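Local coordinates for 70 kDa protein (Xanthomonas sp., PDB 4B2N), which oxidatively cleaves the hydrocarbon chain of rubber latex as a dioxygenase carrying two c-type hemes, at residues S307-V319 against R329-L343. Sequence-based numbering, arbitrary orientation.
Sequences SSDNVHSEMAFGV and RRGLEDEFEDINNFL. With HEC (heme c), chain C.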
# COMPACT_ATOMS: atom_id res chain seq x y z
N SER A 307 -1.07 -14.14 -3.77
CA SER A 307 -0.54 -14.78 -2.55
C SER A 307 0.47 -13.93 -1.83
O SER A 307 1.38 -13.37 -2.47
CB SER A 307 0.19 -16.07 -2.90
OG SER A 307 0.65 -16.70 -1.70
N SER A 308 0.37 -13.86 -0.50
CA SER A 308 1.43 -13.22 0.28
C SER A 308 2.79 -13.93 0.22
O SER A 308 3.75 -13.40 0.74
CB SER A 308 1.02 -13.06 1.75
OG SER A 308 -0.05 -12.13 1.78
N ASP A 309 2.85 -15.13 -0.34
CA ASP A 309 4.16 -15.80 -0.56
C ASP A 309 4.99 -15.07 -1.65
O ASP A 309 6.23 -15.24 -1.75
CB ASP A 309 3.97 -17.26 -0.97
CG ASP A 309 5.22 -18.10 -0.67
OD1 ASP A 309 5.81 -17.99 0.45
OD2 ASP A 309 5.64 -18.89 -1.54
N ASN A 310 4.31 -14.29 -2.47
CA ASN A 310 4.91 -13.71 -3.65
C ASN A 310 5.55 -12.40 -3.30
O ASN A 310 5.10 -11.72 -2.42
CB ASN A 310 3.89 -13.56 -4.80
CG ASN A 310 3.63 -12.11 -5.15
OD1 ASN A 310 4.25 -11.57 -6.00
ND2 ASN A 310 2.65 -11.50 -4.48
N VAL A 311 6.67 -12.09 -3.95
CA VAL A 311 7.27 -10.78 -3.73
C VAL A 311 7.39 -10.01 -5.03
O VAL A 311 7.87 -8.86 -5.01
CB VAL A 311 8.67 -10.87 -3.07
CG1 VAL A 311 8.53 -11.61 -1.75
CG2 VAL A 311 9.66 -11.56 -4.03
N HIS A 312 6.92 -10.59 -6.14
CA HIS A 312 6.99 -9.88 -7.47
C HIS A 312 6.13 -8.69 -7.45
O HIS A 312 6.51 -7.60 -7.93
CB HIS A 312 6.61 -10.83 -8.61
CG HIS A 312 7.68 -11.81 -8.92
ND1 HIS A 312 7.72 -12.51 -10.05
CD2 HIS A 312 8.80 -12.20 -8.16
CE1 HIS A 312 8.81 -13.34 -10.05
NE2 HIS A 312 9.49 -13.13 -8.91
N SER A 313 4.95 -8.82 -6.83
CA SER A 313 4.15 -7.60 -6.62
C SER A 313 4.92 -6.53 -5.81
O SER A 313 4.89 -5.30 -6.13
CB SER A 313 2.83 -7.95 -5.94
OG SER A 313 3.11 -8.61 -4.71
N GLU A 314 5.67 -6.96 -4.78
CA GLU A 314 6.37 -6.00 -3.91
C GLU A 314 7.46 -5.34 -4.73
O GLU A 314 7.88 -4.20 -4.47
CB GLU A 314 7.00 -6.76 -2.73
CG GLU A 314 5.94 -7.41 -1.84
CD GLU A 314 6.49 -7.97 -0.53
OE1 GLU A 314 7.72 -7.78 -0.26
OE2 GLU A 314 5.67 -8.63 0.18
N MET A 315 7.91 -6.08 -5.74
CA MET A 315 8.97 -5.59 -6.64
C MET A 315 8.61 -4.57 -7.69
O MET A 315 9.52 -3.94 -8.26
CB MET A 315 9.65 -6.77 -7.32
CG MET A 315 10.59 -7.58 -6.44
SD MET A 315 10.94 -9.20 -7.19
CE MET A 315 12.11 -8.70 -8.41
N ALA A 316 7.30 -4.30 -7.89
CA ALA A 316 6.86 -3.46 -9.01
C ALA A 316 7.70 -2.16 -9.18
O ALA A 316 8.20 -1.86 -10.29
CB ALA A 316 5.39 -3.11 -8.82
N PHE A 317 7.87 -1.38 -8.10
CA PHE A 317 8.54 -0.06 -8.31
C PHE A 317 10.01 -0.21 -8.61
O PHE A 317 10.66 0.69 -9.20
CB PHE A 317 8.32 0.85 -7.10
CG PHE A 317 6.99 1.53 -7.11
CD1 PHE A 317 6.72 2.54 -8.03
CD2 PHE A 317 5.99 1.13 -6.23
CE1 PHE A 317 5.45 3.19 -8.02
CE2 PHE A 317 4.75 1.77 -6.20
CZ PHE A 317 4.48 2.78 -7.10
N GLY A 318 10.57 -1.34 -8.20
CA GLY A 318 12.00 -1.53 -8.51
C GLY A 318 12.20 -1.99 -9.93
O GLY A 318 13.15 -1.64 -10.60
N VAL A 319 11.28 -2.82 -10.40
CA VAL A 319 11.27 -3.33 -11.78
C VAL A 319 10.98 -2.14 -12.67
O VAL A 319 11.59 -2.00 -13.74
CB VAL A 319 10.13 -4.40 -12.00
CG1 VAL A 319 9.96 -4.70 -13.48
CG2 VAL A 319 10.44 -5.65 -11.20
N ARG A 329 16.54 -6.15 -13.18
CA ARG A 329 15.15 -6.05 -12.63
C ARG A 329 14.79 -7.38 -12.01
O ARG A 329 14.45 -7.42 -10.84
CB ARG A 329 14.11 -5.68 -13.66
CG ARG A 329 14.25 -4.33 -14.30
CD ARG A 329 13.23 -4.10 -15.39
NE ARG A 329 13.35 -2.68 -15.73
CZ ARG A 329 13.82 -2.26 -16.90
NH1 ARG A 329 14.19 -3.11 -17.83
NH2 ARG A 329 13.98 -0.96 -17.12
N ARG A 330 14.87 -8.47 -12.76
CA ARG A 330 14.58 -9.82 -12.20
C ARG A 330 15.45 -10.11 -10.96
O ARG A 330 15.03 -10.76 -10.01
CB ARG A 330 14.84 -10.92 -13.25
CG ARG A 330 13.84 -10.90 -14.38
CD ARG A 330 13.89 -12.16 -15.22
NE ARG A 330 15.25 -12.54 -15.62
CZ ARG A 330 15.74 -12.40 -16.84
NH1 ARG A 330 15.03 -11.81 -17.79
NH2 ARG A 330 16.97 -12.88 -17.14
N GLY A 331 16.70 -9.63 -11.01
CA GLY A 331 17.70 -9.93 -9.95
C GLY A 331 17.53 -9.13 -8.66
O GLY A 331 18.24 -9.39 -7.70
N LEU A 332 16.53 -8.24 -8.59
CA LEU A 332 16.09 -7.64 -7.32
C LEU A 332 15.40 -8.64 -6.42
O LEU A 332 15.17 -8.33 -5.25
CB LEU A 332 15.09 -6.47 -7.52
CG LEU A 332 15.77 -5.30 -8.22
CD1 LEU A 332 14.75 -4.29 -8.70
CD2 LEU A 332 16.68 -4.55 -7.28
N GLU A 333 15.05 -9.80 -6.94
CA GLU A 333 14.24 -10.77 -6.16
C GLU A 333 14.79 -11.14 -4.76
O GLU A 333 14.02 -11.13 -3.80
CB GLU A 333 13.95 -12.05 -6.99
CG GLU A 333 12.89 -12.93 -6.31
CD GLU A 333 12.41 -14.04 -7.26
OE1 GLU A 333 11.84 -13.69 -8.32
OE2 GLU A 333 12.66 -15.25 -6.95
N ASP A 334 16.08 -11.50 -4.63
CA ASP A 334 16.65 -11.82 -3.30
C ASP A 334 16.44 -10.63 -2.33
O ASP A 334 16.05 -10.82 -1.16
CB ASP A 334 18.17 -12.16 -3.34
CG ASP A 334 18.51 -13.41 -4.15
OD1 ASP A 334 17.61 -14.14 -4.59
OD2 ASP A 334 19.73 -13.70 -4.30
N GLU A 335 16.70 -9.40 -2.80
CA GLU A 335 16.54 -8.21 -1.95
C GLU A 335 15.11 -8.04 -1.48
O GLU A 335 14.81 -7.68 -0.31
CB GLU A 335 17.03 -6.98 -2.70
CG GLU A 335 18.54 -6.98 -2.72
CD GLU A 335 19.10 -5.84 -3.58
OE1 GLU A 335 18.80 -5.76 -4.78
OE2 GLU A 335 19.91 -5.04 -3.05
N PHE A 336 14.20 -8.41 -2.37
CA PHE A 336 12.78 -8.29 -2.03
C PHE A 336 12.22 -9.36 -1.12
O PHE A 336 11.32 -9.13 -0.30
CB PHE A 336 11.99 -8.01 -3.27
CG PHE A 336 11.99 -6.54 -3.61
CD1 PHE A 336 13.13 -5.94 -4.22
CD2 PHE A 336 10.87 -5.75 -3.35
CE1 PHE A 336 13.13 -4.55 -4.51
CE2 PHE A 336 10.87 -4.37 -3.64
CZ PHE A 336 11.99 -3.77 -4.17
N GLU A 337 12.75 -10.56 -1.23
CA GLU A 337 12.44 -11.62 -0.24
C GLU A 337 12.92 -11.13 1.19
O GLU A 337 12.26 -11.31 2.16
CB GLU A 337 13.23 -12.91 -0.63
CG GLU A 337 12.69 -13.58 -1.88
CD GLU A 337 11.34 -14.29 -1.67
OE1 GLU A 337 10.71 -14.26 -0.57
OE2 GLU A 337 10.90 -14.95 -2.64
N ASP A 338 14.05 -10.45 1.26
CA ASP A 338 14.52 -9.90 2.55
C ASP A 338 13.62 -8.74 3.00
O ASP A 338 13.22 -8.68 4.17
CB ASP A 338 15.97 -9.37 2.39
CG ASP A 338 17.04 -10.49 2.31
OD1 ASP A 338 16.78 -11.63 2.73
OD2 ASP A 338 18.19 -10.19 1.83
N ILE A 339 13.24 -7.83 2.08
CA ILE A 339 12.22 -6.81 2.40
C ILE A 339 10.94 -7.47 2.96
O ILE A 339 10.46 -7.11 4.00
CB ILE A 339 11.95 -5.81 1.22
CG1 ILE A 339 13.23 -4.94 0.88
CG2 ILE A 339 10.63 -5.06 1.53
CD1 ILE A 339 13.14 -4.25 -0.47
N ASN A 340 10.45 -8.47 2.24
CA ASN A 340 9.24 -9.18 2.63
C ASN A 340 9.35 -9.79 4.04
O ASN A 340 8.43 -9.70 4.83
CB ASN A 340 8.90 -10.27 1.61
CG ASN A 340 7.67 -11.01 2.00
OD1 ASN A 340 7.74 -12.21 2.32
ND2 ASN A 340 6.55 -10.29 2.05
N ASN A 341 10.46 -10.46 4.30
CA ASN A 341 10.73 -10.91 5.64
C ASN A 341 10.83 -9.80 6.69
O ASN A 341 10.37 -9.99 7.76
CB ASN A 341 11.97 -11.76 5.69
CG ASN A 341 11.73 -13.11 5.06
OD1 ASN A 341 10.58 -13.64 5.07
ND2 ASN A 341 12.77 -13.66 4.46
N PHE A 342 11.45 -8.65 6.40
CA PHE A 342 11.36 -7.56 7.34
C PHE A 342 9.85 -7.23 7.57
O PHE A 342 9.40 -7.09 8.71
CB PHE A 342 12.12 -6.32 6.82
CG PHE A 342 11.97 -5.12 7.72
CD1 PHE A 342 12.29 -5.23 9.09
CD2 PHE A 342 11.56 -3.91 7.19
CE1 PHE A 342 12.14 -4.10 9.90
CE2 PHE A 342 11.45 -2.77 7.97
CZ PHE A 342 11.72 -2.90 9.34
N LEU A 343 9.08 -7.05 6.49
CA LEU A 343 7.62 -6.69 6.67
C LEU A 343 6.89 -7.71 7.53
O LEU A 343 6.08 -7.35 8.41
CB LEU A 343 6.92 -6.61 5.28
CG LEU A 343 7.65 -5.66 4.28
CD1 LEU A 343 6.81 -5.47 3.02
CD2 LEU A 343 7.76 -4.30 4.97
FE HEC C . 3.45 -0.36 -1.90
CHA HEC C . 0.62 -2.38 -1.66
CHB HEC C . 5.46 -3.03 -0.79
CHC HEC C . 6.41 1.33 -2.78
CHD HEC C . 1.56 2.38 -2.37
NA HEC C . 3.16 -2.22 -1.40
C1A HEC C . 1.91 -2.86 -1.19
C2A HEC C . 2.02 -4.14 -0.50
C3A HEC C . 3.40 -4.37 -0.25
C4A HEC C . 4.06 -3.18 -0.78
CMA HEC C . 4.01 -5.55 0.49
CAA HEC C . 0.89 -5.13 -0.10
CBA HEC C . 0.28 -4.57 1.19
CGA HEC C . -0.96 -5.34 1.62
O1A HEC C . -1.88 -5.65 0.79
O2A HEC C . -1.02 -5.53 2.84
NB HEC C . 5.45 -0.82 -1.89
C1B HEC C . 6.09 -1.86 -1.34
C2B HEC C . 7.54 -1.85 -1.44
C3B HEC C . 7.81 -0.60 -2.03
C4B HEC C . 6.49 -0.01 -2.21
CMB HEC C . 8.38 -2.97 -0.98
CAB HEC C . 9.13 0.00 -2.46
CBB HEC C . 9.81 -0.72 -3.48
NC HEC C . 3.99 1.46 -2.44
C1C HEC C . 5.18 2.07 -2.81
C2C HEC C . 5.03 3.52 -3.10
C3C HEC C . 3.58 3.78 -3.00
C4C HEC C . 2.99 2.51 -2.61
CMC HEC C . 6.20 4.42 -3.51
CAC HEC C . 2.84 5.06 -3.24
CBC HEC C . 3.22 5.84 -4.33
ND HEC C . 1.44 -0.08 -2.01
C1D HEC C . 0.87 1.10 -2.22
C2D HEC C . -0.56 1.05 -2.23
C3D HEC C . -0.83 -0.34 -2.04
C4D HEC C . 0.49 -0.96 -1.93
CMD HEC C . -1.58 2.12 -2.40
CAD HEC C . -2.19 -0.94 -2.10
CBD HEC C . -2.36 -1.01 -3.66
CGD HEC C . -3.75 -1.50 -3.99
O1D HEC C . -4.64 -0.69 -4.38
O2D HEC C . -3.98 -2.73 -3.76
O HOH W 1 5.51 -14.18 2.78
O HOH W 2 4.10 -11.37 2.60
O HOH W 3 8.26 -15.37 -3.46
O HOH W 4 8.47 -15.48 0.22
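The F336 ring lies between M315, whose CB and CG cover one face, and I339 CD1, 3.7 Å above the centre of the opposite face. At its edge, in plane, are L332 O and the heme vinyl-derived carbon CBB. This is a Met-aromatic contact within a buried helix pair, 312-319 against 333-343, which cross at 123° and line a heme c pocket. M315 CG presses on F336 CG at 3.3 Å, and the sulfur stands oblique to the ring. The M315 side chain bends at chi3 (77°), which brings M315 CE to 3.5 Å from E333 N and close to R329 O. The end of the F317 side chain leads away from 329-343, and heme methyl CMC lies over one face of its ring. At the H312 ring edge, NE2 donates to E333 OE1; the modelled length is doubtfully short. H312 ND1 is held by W449 O. E314 fits as a knob among F336, I339, N340 and L343. Its carboxylate and the N340 amide are turned 52° apart, and N340 ND2 gives OE2 a weak bond. E314 OE1 is buried without a polar partner. Waters join S308 O to N340 and D309 O to E337. R329 NE donates to V319 O at 2.7 Å, in the carbonyl plane.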